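Local atomic coordinates of MsStt7d protein (Micromonas, PDB entry 4IX5), a protein that probably works as an ATP-dependent protein kinase, here represented by its kinase domain with a non-hydrolysable ATP analogue and magnesium bound. Residues 48-53 / 109-114; 80-85 / 185-190; 169-174 / 254-259. All blocks are in the same frame, centred on the assembly; numbering follows the deposited sequence.

Overall arrangement
The three contacts run from the adenine pocket past the magnesium site to the C-lobe core. Interaction 1 joins two N-lobe strands and the hinge that reads the adenine. Interaction 2 sets strand 184-186 and the start of the DLG segment against the loop before strand 84-90, its centre about 10 Å from that of interaction 1; Glu114 OE1 and Lys185 NZ form a linking salt bridge of 2.8 Å. Interaction 3 anchors the catalytic loop on helix 247-261. Its centre is about 15 Å from that of interaction 2, which it touches where Ile187 N lies 2.9 Å from Asn173 O, and both share one magnesium ion. Interactions 1 and 3 stay about 8 Å apart at their nearest atoms.

Interaction 1 of 3, residues 48-53 / 109-114; sequences VLKNAK and LMWANE. With ANP (phosphoaminophosphonic acid-adenylate ester), chain G.
Val48 and Trp111 pair at the adenine end of the N-lobe sheet of the kinase fold, where strand 45-52, carrying the ATP-site lysine, runs antiparallel to strand 106-112, which leads into the hinge. They form an antiparallel hydrogen-bonded pair: Val48 N donates to Trp111 O at 2.9 Å and Trp111 N donates back to Val48 O. Lys50 and Leu109 make a second hydrogen-bonded pair, Leu109 N meeting Lys50 O at 2.8 Å and 165°. Between them Leu49 and Met110 form a non-hydrogen-bonded pair whose side chains run alongside each other on the other face, Leu49 CD2 against Met110 CG at 3.8 Å.

Trp111 occupies the gatekeeper position. Its indole meets Lys50 edge-on, CZ3 lying 3.5 Å from Lys50 CB in the ring plane, while NE1 bonds to Asn70 of helix 59-76. With CG anti to its own N (chi1 178°) and an extended chain, Lys50 carries NZ past the indole to a salt bridge with Glu66. Replacing the Trp111 indole by an alanine is likely to leave Asn70 without its partner and open a gap beside Lys50 CB.

Val48 is modelled in two conformers; in the one given here, CG2 lies over the adenine face, 3.5 Å from C6 of ANP. Beyond the strand, ANP N6 donates to Ala112 O at 2.9 Å and Glu114 N donates to N1 at 3.0 Å. A branched apolar side chain suits the flat base, which is thus held by two backbone hydrogen bonds at its edge and, at least in this conformer, by apolar contact on its face.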
loop_
_atom_site.group_PDB
_atom_site.type_symbol
_atom_site.label_atom_id
_atom_site.label_comp_id
_atom_site.label_asym_id
_atom_site.label_seq_id
_atom_site.Cartn_x
_atom_site.Cartn_y
_atom_site.Cartn_z
ATOM N N VAL B 48 2.972 9.970 -17.074
ATOM C CA VAL B 48 3.079 9.106 -15.904
ATOM C C VAL B 48 2.147 7.926 -16.107
ATOM O O VAL B 48 1.071 8.049 -16.702
ATOM C CB VAL B 48 2.771 9.836 -14.580
ATOM C CG1 VAL B 48 3.790 10.942 -14.353
ATOM C CG2 VAL B 48 1.358 10.386 -14.593
ATOM N N LEU B 49 2.590 6.769 -15.633
ATOM C CA LEU B 49 1.926 5.506 -15.907
ATOM C C LEU B 49 1.703 4.793 -14.589
ATOM O O LEU B 49 2.591 4.805 -13.726
ATOM C CB LEU B 49 2.846 4.651 -16.767
ATOM C CG LEU B 49 3.100 5.218 -18.157
ATOM C CD1 LEU B 49 4.490 4.852 -18.681
ATOM C CD2 LEU B 49 2.002 4.725 -19.082
ATOM N N LYS B 50 0.530 4.191 -14.417
ATOM C CA LYS B 50 0.225 3.461 -13.183
ATOM C C LYS B 50 -0.311 2.079 -13.491
ATOM O O LYS B 50 -1.188 1.926 -14.340
ATOM C CB LYS B 50 -0.813 4.226 -12.335
ATOM C CG LYS B 50 -1.233 3.511 -11.043
ATOM C CD LYS B 50 -2.148 4.390 -10.169
ATOM C CE LYS B 50 -2.370 3.738 -8.802
ATOM N NZ LYS B 50 -3.329 4.521 -7.962
ATOM N N ASN B 51 0.204 1.070 -12.789
ATOM C CA ASN B 51 -0.403 -0.249 -12.822
ATOM C C ASN B 51 -0.773 -0.696 -11.406
ATOM O O ASN B 51 -0.494 0.009 -10.434
ATOM C CB ASN B 51 0.498 -1.277 -13.551
ATOM C CG ASN B 51 1.709 -1.689 -12.741
ATOM O OD1 ASN B 51 2.086 -1.028 -11.779
ATOM N ND2 ASN B 51 2.334 -2.797 -13.142
ATOM N N ALA B 52 -1.419 -1.855 -11.294
ATOM C CA ALA B 52 -1.819 -2.382 -9.994
ATOM C C ALA B 52 -0.668 -3.116 -9.345
ATOM O O ALA B 52 0.178 -3.688 -10.021
ATOM C CB ALA B 52 -2.994 -3.309 -10.143
ATOM N N LYS B 53 -0.640 -3.097 -8.018
ATOM C CA LYS B 53 0.249 -3.985 -7.278
ATOM C C LYS B 53 -0.270 -5.422 -7.319
ATOM O O LYS B 53 -1.426 -5.690 -6.972
ATOM C CB LYS B 53 0.383 -3.507 -5.834
ATOM C CG LYS B 53 1.257 -2.274 -5.744
ATOM C CD LYS B 53 1.155 -1.632 -4.378
ATOM C CE LYS B 53 2.411 -1.880 -3.574
ATOM N NZ LYS B 53 2.365 -1.134 -2.291
ATOM N N LEU B 109 -2.804 2.742 -16.522
ATOM C CA LEU B 109 -3.416 4.052 -16.774
ATOM C C LEU B 109 -2.328 5.067 -17.113
ATOM O O LEU B 109 -1.193 4.958 -16.647
ATOM C CB LEU B 109 -4.197 4.538 -15.547
ATOM C CG LEU B 109 -5.266 3.595 -14.988
ATOM C CD1 LEU B 109 -6.034 4.307 -13.846
ATOM C CD2 LEU B 109 -6.229 3.116 -16.074
ATOM N N MET B 110 -2.672 6.072 -17.914
ATOM C CA MET B 110 -1.683 7.073 -18.302
ATOM C C MET B 110 -2.221 8.501 -18.177
ATOM O O MET B 110 -3.395 8.763 -18.463
ATOM C CB MET B 110 -1.226 6.810 -19.745
ATOM C CG MET B 110 -0.084 7.699 -20.198
ATOM S SD MET B 110 0.553 7.147 -21.792
ATOM C CE MET B 110 -0.768 7.708 -22.853
ATOM N N TRP B 111 -1.356 9.407 -17.726
ATOM C CA TRP B 111 -1.699 10.820 -17.583
ATOM C C TRP B 111 -0.550 11.661 -18.106
ATOM O O TRP B 111 0.585 11.188 -18.195
ATOM C CB TRP B 111 -1.875 11.205 -16.104
ATOM C CG TRP B 111 -2.959 10.519 -15.352
ATOM C CD1 TRP B 111 -4.222 10.979 -15.119
ATOM C CD2 TRP B 111 -2.859 9.261 -14.688
ATOM N NE1 TRP B 111 -4.929 10.072 -14.363
ATOM C CE2 TRP B 111 -4.114 9.006 -14.085
ATOM C CE3 TRP B 111 -1.832 8.318 -14.554
ATOM C CZ2 TRP B 111 -4.369 7.855 -13.337
ATOM C CZ3 TRP B 111 -2.079 7.168 -13.802
ATOM C CH2 TRP B 111 -3.346 6.945 -13.211
ATOM N N ALA B 112 -0.827 12.920 -18.435
ATOM C CA ALA B 112 0.252 13.861 -18.705
ATOM C C ALA B 112 1.086 14.044 -17.449
ATOM O O ALA B 112 0.539 14.095 -16.353
ATOM C CB ALA B 112 -0.319 15.204 -19.114
ATOM N N ASN B 113 2.401 14.151 -17.602
ATOM C CA ASN B 113 3.238 14.610 -16.507
ATOM C C ASN B 113 2.995 16.108 -16.316
ATOM O O ASN B 113 3.341 16.921 -17.184
ATOM C CB ASN B 113 4.712 14.344 -16.803
ATOM C CG ASN B 113 5.605 14.648 -15.617
ATOM O OD1 ASN B 113 5.374 15.610 -14.883
ATOM N ND2 ASN B 113 6.636 13.824 -15.418
ATOM N N GLU B 114 2.362 16.475 -15.206
ATOM C CA GLU B 114 1.953 17.859 -15.012
ATOM C C GLU B 114 3.048 18.707 -14.366
ATOM O O GLU B 114 2.903 19.920 -14.265
ATOM C CB GLU B 114 0.680 17.950 -14.164
ATOM C CG GLU B 114 -0.538 17.273 -14.781
ATOM C CD GLU B 114 -1.193 18.099 -15.884
ATOM O OE1 GLU B 114 -0.840 19.284 -16.045
ATOM O OE2 GLU B 114 -2.081 17.562 -16.587
HETATM P PG ANP G . 2.487 7.968 -3.988
HETATM O O1G ANP G . 2.411 7.190 -2.736
HETATM O O2G ANP G . 1.401 9.143 -3.910
HETATM O O3G ANP G . 3.959 8.580 -4.082
HETATM P PB ANP G . 0.399 6.606 -5.657
HETATM O O1B ANP G . 0.203 5.152 -5.867
HETATM O O2B ANP G . -0.491 7.131 -4.416
HETATM N N3B ANP G . 2.087 6.966 -5.357
HETATM P PA ANP G . -0.018 8.920 -7.263
HETATM O O1A ANP G . -0.936 9.126 -8.436
HETATM O O2A ANP G . -0.313 9.627 -5.965
HETATM O O3A ANP G . -0.043 7.330 -7.020
HETATM O "O5'" ANP G . 1.489 9.292 -7.681
HETATM C "C5'" ANP G . 2.640 9.003 -6.883
HETATM C "C4'" ANP G . 3.850 9.813 -7.338
HETATM O "O4'" ANP G . 3.788 10.049 -8.744
HETATM C "C3'" ANP G . 3.889 11.175 -6.674
HETATM O "O3'" ANP G . 5.227 11.517 -6.361
HETATM C "C2'" ANP G . 3.501 12.151 -7.743
HETATM O "O2'" ANP G . 4.365 13.266 -7.600
HETATM C "C1'" ANP G . 3.790 11.440 -9.048
HETATM N N9 ANP G . 2.728 11.729 -10.028
HETATM C C8 ANP G . 1.531 11.134 -10.083
HETATM N N7 ANP G . 0.779 11.615 -11.092
HETATM C C5 ANP G . 1.511 12.549 -11.703
HETATM C C6 ANP G . 1.317 13.457 -12.844
HETATM N N6 ANP G . 0.163 13.431 -13.533
HETATM N N1 ANP G . 2.324 14.277 -13.163
HETATM C C2 ANP G . 3.471 14.301 -12.477
HETATM N N3 ANP G . 3.716 13.512 -11.422
HETATM C C4 ANP G . 2.790 12.634 -10.996
#

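Interaction 2 of 3, residues 80-85 / 185-190; sequences TCARFM and KLIDLG. With MG (magnesium ion), chain F; ANP (phosphoaminophosphonic acid-adenylate ester), chain G.
Thr80 opens the contact with its backbone: its O accepts from Leu186 N at 2.9 Å, while its hydroxyl turns elsewhere, to Ala77 O. Next, Cys81 stands across from Leu186 in a single backbone bridge, the CA atoms 4.4 Å apart. Its small CB fits 3.4 Å from Leu186 O, and SG rests on Leu186 CB and on the CD2 branch of Leu189, a compact, apolar-tolerant filler between two leucines. Cys81 O receives a bond from a water at 2.7 Å, and the same water accepts from Lys185 NZ. The extended lysine chain runs alongside this backbone, and its ammonium is also paired with Glu114 and Asp180.

Leu189 belongs to the DLG sequence that takes the place of the kinase DFG motif. Its leading Asp188 binds magnesium through OD2 at 2.6 Å, the same ion that holds ANP O2A and O2G. The other oxygen, OD1, accepts from Gly190 N in an Asx turn, met from above the carboxylate plane, and this second grip restrains the group from turning.

Ala82 follows, its N donating to Leu186 O at 2.9 Å. Its methyl touches Ile187 CG2 at 3.8 Å and, being small, fits close beside ANP N6, at 3.3 Å from CB. Ile187, with CG1 between its own N and carbonyl carbon (chi1 55°), places CD1 against C2' and C8 of ANP, on the base face opposite Val48. At Arg83 the chain leaves the DLG segment, and its N bonds to Glu114 OE2.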
loop_
_atom_site.group_PDB
_atom_site.type_symbol
_atom_site.label_atom_id
_atom_site.label_comp_id
_atom_site.label_asym_id
_atom_site.label_seq_id
_atom_site.Cartn_x
_atom_site.Cartn_y
_atom_site.Cartn_z
ATOM N N THR B 80 -9.303 20.150 -13.392
ATOM C CA THR B 80 -9.237 20.009 -11.946
ATOM C C THR B 80 -8.095 19.077 -11.561
ATOM O O THR B 80 -7.437 19.271 -10.542
ATOM C CB THR B 80 -10.550 19.471 -11.351
ATOM O OG1 THR B 80 -10.887 18.221 -11.967
ATOM C CG2 THR B 80 -11.687 20.474 -11.568
ATOM N N CYS B 81 -7.861 18.076 -12.401
ATOM C CA CYS B 81 -6.899 17.016 -12.104
ATOM C C CYS B 81 -5.895 16.841 -13.247
ATOM O O CYS B 81 -6.077 17.409 -14.325
ATOM C CB CYS B 81 -7.640 15.702 -11.861
ATOM S SG CYS B 81 -8.868 15.757 -10.532
ATOM N N ALA B 82 -4.843 16.058 -13.011
ATOM C CA ALA B 82 -3.890 15.705 -14.063
ATOM C C ALA B 82 -4.640 15.187 -15.291
ATOM O O ALA B 82 -5.587 14.408 -15.177
ATOM C CB ALA B 82 -2.919 14.644 -13.570
ATOM N N ARG B 83 -4.212 15.632 -16.471
ATOM C CA ARG B 83 -4.904 15.284 -17.703
ATOM C C ARG B 83 -4.819 13.794 -17.943
ATOM O O ARG B 83 -3.731 13.243 -17.994
ATOM C CB ARG B 83 -4.312 16.055 -18.889
ATOM C CG ARG B 83 -4.742 15.537 -20.261
ATOM C CD ARG B 83 -4.424 16.545 -21.369
ATOM N NE ARG B 83 -2.998 16.857 -21.471
ATOM C CZ ARG B 83 -2.153 16.250 -22.304
ATOM N NH1 ARG B 83 -2.587 15.292 -23.118
ATOM N NH2 ARG B 83 -0.871 16.606 -22.326
ATOM N N PHE B 84 -5.978 13.162 -18.076
ATOM C CA PHE B 84 -6.064 11.709 -18.229
ATOM C C PHE B 84 -5.973 11.338 -19.695
ATOM O O PHE B 84 -6.711 11.870 -20.532
ATOM C CB PHE B 84 -7.377 11.218 -17.615
ATOM C CG PHE B 84 -7.599 9.736 -17.709
ATOM C CD1 PHE B 84 -6.676 8.832 -17.203
ATOM C CD2 PHE B 84 -8.776 9.250 -18.271
ATOM C CE1 PHE B 84 -6.912 7.464 -17.284
ATOM C CE2 PHE B 84 -9.018 7.886 -18.349
ATOM C CZ PHE B 84 -8.091 6.994 -17.847
ATOM N N MET B 85 -5.062 10.418 -20.006
ATOM C CA MET B 85 -4.785 10.057 -21.397
ATOM C C MET B 85 -5.299 8.667 -21.742
ATOM O O MET B 85 -5.107 8.184 -22.859
ATOM C CB MET B 85 -3.286 10.177 -21.695
ATOM C CG MET B 85 -2.726 11.581 -21.422
ATOM S SD MET B 85 -0.955 11.783 -21.772
ATOM C CE MET B 85 -0.964 11.649 -23.574
ATOM N N LYS B 185 -3.149 21.455 -9.866
ATOM C CA LYS B 185 -4.010 20.380 -10.313
ATOM C C LYS B 185 -3.920 19.254 -9.288
ATOM O O LYS B 185 -2.854 18.992 -8.740
ATOM C CB LYS B 185 -3.554 19.855 -11.671
ATOM C CG LYS B 185 -3.758 20.862 -12.814
ATOM C CD LYS B 185 -3.410 20.248 -14.142
ATOM C CE LYS B 185 -3.553 21.274 -15.259
ATOM N NZ LYS B 185 -3.182 20.683 -16.592
ATOM N N LEU B 186 -5.046 18.613 -9.017
ATOM C CA LEU B 186 -5.064 17.450 -8.145
ATOM C C LEU B 186 -4.564 16.242 -8.904
ATOM O O LEU B 186 -4.761 16.137 -10.111
ATOM C CB LEU B 186 -6.482 17.184 -7.642
ATOM C CG LEU B 186 -6.991 18.145 -6.558
ATOM C CD1 LEU B 186 -8.512 18.232 -6.591
ATOM C CD2 LEU B 186 -6.497 17.666 -5.182
ATOM N N ILE B 187 -3.905 15.331 -8.193
ATOM C CA ILE B 187 -3.604 14.019 -8.764
ATOM C C ILE B 187 -4.191 12.937 -7.872
ATOM O O ILE B 187 -4.616 13.205 -6.741
ATOM C CB ILE B 187 -2.081 13.779 -8.946
ATOM C CG1 ILE B 187 -1.361 13.993 -7.615
ATOM C CG2 ILE B 187 -1.528 14.717 -10.032
ATOM C CD1 ILE B 187 0.022 13.350 -7.541
ATOM N N ASP B 188 -4.192 11.704 -8.379
ATOM C CA ASP B 188 -4.500 10.525 -7.577
ATOM C C ASP B 188 -5.958 10.420 -7.152
ATOM O O ASP B 188 -6.315 10.719 -6.016
ATOM C CB ASP B 188 -3.568 10.417 -6.361
ATOM C CG ASP B 188 -3.668 9.059 -5.671
ATOM O OD1 ASP B 188 -4.327 8.139 -6.221
ATOM O OD2 ASP B 188 -3.080 8.912 -4.584
ATOM N N LEU B 189 -6.791 9.967 -8.079
ATOM C CA LEU B 189 -8.192 9.690 -7.779
ATOM C C LEU B 189 -8.392 8.252 -7.307
ATOM O O LEU B 189 -9.498 7.724 -7.355
ATOM C CB LEU B 189 -9.057 9.975 -9.012
ATOM C CG LEU B 189 -9.075 11.448 -9.438
ATOM C CD1 LEU B 189 -9.466 11.545 -10.912
ATOM C CD2 LEU B 189 -10.027 12.239 -8.542
ATOM N N GLY B 190 -7.317 7.633 -6.823
ATOM C CA GLY B 190 -7.358 6.241 -6.401
ATOM C C GLY B 190 -8.245 5.955 -5.205
ATOM O O GLY B 190 -8.641 4.805 -4.979
HETATM MG MG MG F . -0.831 10.030 -4.079
HETATM P PG ANP G . 2.487 7.968 -3.988
HETATM O O1G ANP G . 2.411 7.190 -2.736
HETATM O O2G ANP G . 1.401 9.143 -3.910
HETATM O O3G ANP G . 3.959 8.580 -4.082
HETATM P PB ANP G . 0.399 6.606 -5.657
HETATM O O1B ANP G . 0.203 5.152 -5.867
HETATM O O2B ANP G . -0.491 7.131 -4.416
HETATM N N3B ANP G . 2.087 6.966 -5.357
HETATM P PA ANP G . -0.018 8.920 -7.263
HETATM O O1A ANP G . -0.936 9.126 -8.436
HETATM O O2A ANP G . -0.313 9.627 -5.965
HETATM O O3A ANP G . -0.043 7.330 -7.020
HETATM O "O5'" ANP G . 1.489 9.292 -7.681
HETATM C "C5'" ANP G . 2.640 9.003 -6.883
HETATM C "C4'" ANP G . 3.850 9.813 -7.338
HETATM O "O4'" ANP G . 3.788 10.049 -8.744
HETATM C "C3'" ANP G . 3.889 11.175 -6.674
HETATM O "O3'" ANP G . 5.227 11.517 -6.361
HETATM C "C2'" ANP G . 3.501 12.151 -7.743
HETATM O "O2'" ANP G . 4.365 13.266 -7.600
HETATM C "C1'" ANP G . 3.790 11.440 -9.048
HETATM N N9 ANP G . 2.728 11.729 -10.028
HETATM C C8 ANP G . 1.531 11.134 -10.083
HETATM N N7 ANP G . 0.779 11.615 -11.092
HETATM C C5 ANP G . 1.511 12.549 -11.703
HETATM C C6 ANP G . 1.317 13.457 -12.844
HETATM N N6 ANP G . 0.163 13.431 -13.533
HETATM N N1 ANP G . 2.324 14.277 -13.163
HETATM C C2 ANP G . 3.471 14.301 -12.477
HETATM N N3 ANP G . 3.716 13.512 -11.422
HETATM C C4 ANP G . 2.790 12.634 -10.996
HETATM O O HOH W 1 -5.610 18.738 -16.637
HETATM O O HOH W 2 0.831 10.463 -2.246
#

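Interaction 3 of 3, residues 169-174 / 254-259; sequences VKPANL and GCVMLQ. With MG (magnesium ion), chain F.
Val256 of helix 247-261 packs against Val169, Lys170 and Pro171 in the catalytic loop, joining two elements at the heart of the kinase C-lobe: the part of the catalytic loop just after its His-Arg-Asp motif, and the central, buried helix known as alpha F, which in protein kinases serves as the platform for that loop.

Apolar contacts carry the interface, and no hydrogen bond crosses it. Val256 has CG1 anti to its backbone N (chi1 172°), which turns CG2 to residues 169-171 and leaves CG1 facing Leu174. CG2 reaches Pro171 CD and Lys170 CA, each at 3.8 Å, and meets Val169 CG1 at 3.9 Å with the two valines crossing at about a right angle. On the other branch, Val256 CG1 has Leu174 CD1 4.2 Å away. A short, branched residue suits this place, since its two branches touch the loop at several points without a long chain between loop and helix. One turn further along the helix, Gln259 borders Pro171.

Backbone bonds keep the loop in shape. Asn173 N bonds to Lys170 O at 2.9 Å and Leu174 N to Pro171 O, a tight 3-10 turn in which proline, having no N-H to give, costs nothing at its first position.

The polar ends of Lys170 and Asn173 turn to the active site. Lys170 directs its CB away from the helix, and its ammonium forms salt bridges with Asp168 and Asp212, a charge placed beside the magnesium site. Asn173 serves that site directly. Its ND2 bonds to Asp168 O, which fixes the rotation of the amide, and its OD1 binds magnesium at 2.5 Å.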
loop_
_atom_site.group_PDB
_atom_site.type_symbol
_atom_site.label_atom_id
_atom_site.label_comp_id
_atom_site.label_asym_id
_atom_site.label_seq_id
_atom_site.Cartn_x
_atom_site.Cartn_y
_atom_site.Cartn_z
ATOM N N VAL B 169 -7.186 14.561 -0.535
ATOM C CA VAL B 169 -6.663 15.906 -0.700
ATOM C C VAL B 169 -5.556 16.167 0.304
ATOM O O VAL B 169 -5.740 15.952 1.496
ATOM C CB VAL B 169 -7.785 16.932 -0.489
ATOM C CG1 VAL B 169 -7.212 18.356 -0.421
ATOM C CG2 VAL B 169 -8.811 16.795 -1.607
ATOM N N LYS B 170 -4.410 16.635 -0.186
ATOM C CA LYS B 170 -3.253 16.979 0.641
ATOM C C LYS B 170 -2.228 17.571 -0.309
ATOM O O LYS B 170 -2.351 17.415 -1.522
ATOM C CB LYS B 170 -2.690 15.727 1.352
ATOM C CG LYS B 170 -2.300 14.616 0.390
ATOM C CD LYS B 170 -2.027 13.313 1.142
ATOM C CE LYS B 170 -1.670 12.172 0.200
ATOM N NZ LYS B 170 -1.998 10.884 0.865
ATOM N N PRO B 171 -1.211 18.256 0.227
ATOM C CA PRO B 171 -0.191 18.881 -0.611
ATOM C C PRO B 171 0.522 17.878 -1.501
ATOM O O PRO B 171 0.907 18.224 -2.616
ATOM C CB PRO B 171 0.761 19.494 0.414
ATOM C CG PRO B 171 -0.167 19.868 1.550
ATOM C CD PRO B 171 -1.114 18.702 1.631
ATOM N N ALA B 172 0.677 16.650 -1.026
ATOM C CA ALA B 172 1.343 15.622 -1.816
ATOM C C ALA B 172 0.575 15.261 -3.082
ATOM O O ALA B 172 1.145 14.708 -4.028
ATOM C CB ALA B 172 1.568 14.371 -0.969
ATOM N N ASN B 173 -0.720 15.553 -3.094
ATOM C CA ASN B 173 -1.551 15.244 -4.262
ATOM C C ASN B 173 -1.938 16.502 -5.035
ATOM O O ASN B 173 -2.980 16.548 -5.689
ATOM C CB ASN B 173 -2.790 14.441 -3.850
ATOM C CG ASN B 173 -2.483 12.957 -3.694
ATOM O OD1 ASN B 173 -1.522 12.466 -4.280
ATOM N ND2 ASN B 173 -3.294 12.245 -2.926
ATOM N N LEU B 174 -1.095 17.522 -4.937
ATOM C CA LEU B 174 -1.256 18.739 -5.732
ATOM C C LEU B 174 0.042 18.995 -6.489
ATOM O O LEU B 174 1.138 18.893 -5.925
ATOM C CB LEU B 174 -1.599 19.930 -4.828
ATOM C CG LEU B 174 -2.997 19.904 -4.203
ATOM C CD1 LEU B 174 -3.082 20.858 -3.025
ATOM C CD2 LEU B 174 -4.053 20.258 -5.252
ATOM N N GLY B 254 -8.817 22.263 4.541
ATOM C CA GLY B 254 -8.428 23.103 5.664
ATOM C C GLY B 254 -7.016 22.762 6.115
ATOM O O GLY B 254 -6.216 23.636 6.421
ATOM N N CYS B 255 -6.704 21.472 6.141
ATOM C CA CYS B 255 -5.348 21.030 6.424
ATOM C C CYS B 255 -4.339 21.586 5.429
ATOM O O CYS B 255 -3.269 22.036 5.821
ATOM C CB CYS B 255 -5.280 19.502 6.450
ATOM S SG CYS B 255 -6.196 18.751 7.834
ATOM N N VAL B 256 -4.660 21.539 4.140
ATOM C CA VAL B 256 -3.784 22.130 3.134
ATOM C C VAL B 256 -3.558 23.612 3.455
ATOM O O VAL B 256 -2.428 24.108 3.418
ATOM C CB VAL B 256 -4.375 22.001 1.731
ATOM C CG1 VAL B 256 -3.533 22.796 0.712
ATOM C CG2 VAL B 256 -4.457 20.511 1.324
ATOM N N MET B 257 -4.642 24.308 3.773
ATOM C CA MET B 257 -4.554 25.738 4.057
ATOM C C MET B 257 -3.629 26.044 5.230
ATOM O O MET B 257 -2.794 26.961 5.176
ATOM C CB MET B 257 -5.940 26.320 4.324
ATOM C CG MET B 257 -5.878 27.769 4.770
ATOM S SD MET B 257 -7.456 28.545 4.461
ATOM C CE MET B 257 -7.087 30.229 5.019
ATOM N N LEU B 258 -3.799 25.284 6.306
ATOM C CA LEU B 258 -2.934 25.421 7.468
ATOM C C LEU B 258 -1.464 25.282 7.096
ATOM O O LEU B 258 -0.616 26.032 7.567
ATOM C CB LEU B 258 -3.301 24.374 8.522
ATOM C CG LEU B 258 -4.624 24.624 9.243
ATOM C CD1 LEU B 258 -5.099 23.367 9.947
ATOM C CD2 LEU B 258 -4.487 25.785 10.235
ATOM N N GLN B 259 -1.160 24.308 6.247
ATOM C CA GLN B 259 0.220 24.058 5.892
ATOM C C GLN B 259 0.762 25.127 4.960
ATOM O O GLN B 259 1.904 25.560 5.095
ATOM C CB GLN B 259 0.364 22.654 5.298
ATOM C CG GLN B 259 -0.019 21.581 6.295
ATOM C CD GLN B 259 0.566 20.221 5.940
ATOM O OE1 GLN B 259 1.479 19.735 6.608
ATOM N NE2 GLN B 259 0.033 19.594 4.897
HETATM MG MG MG F . -0.831 10.030 -4.079
HETATM O O HOH W 2 0.831 10.463 -2.246
#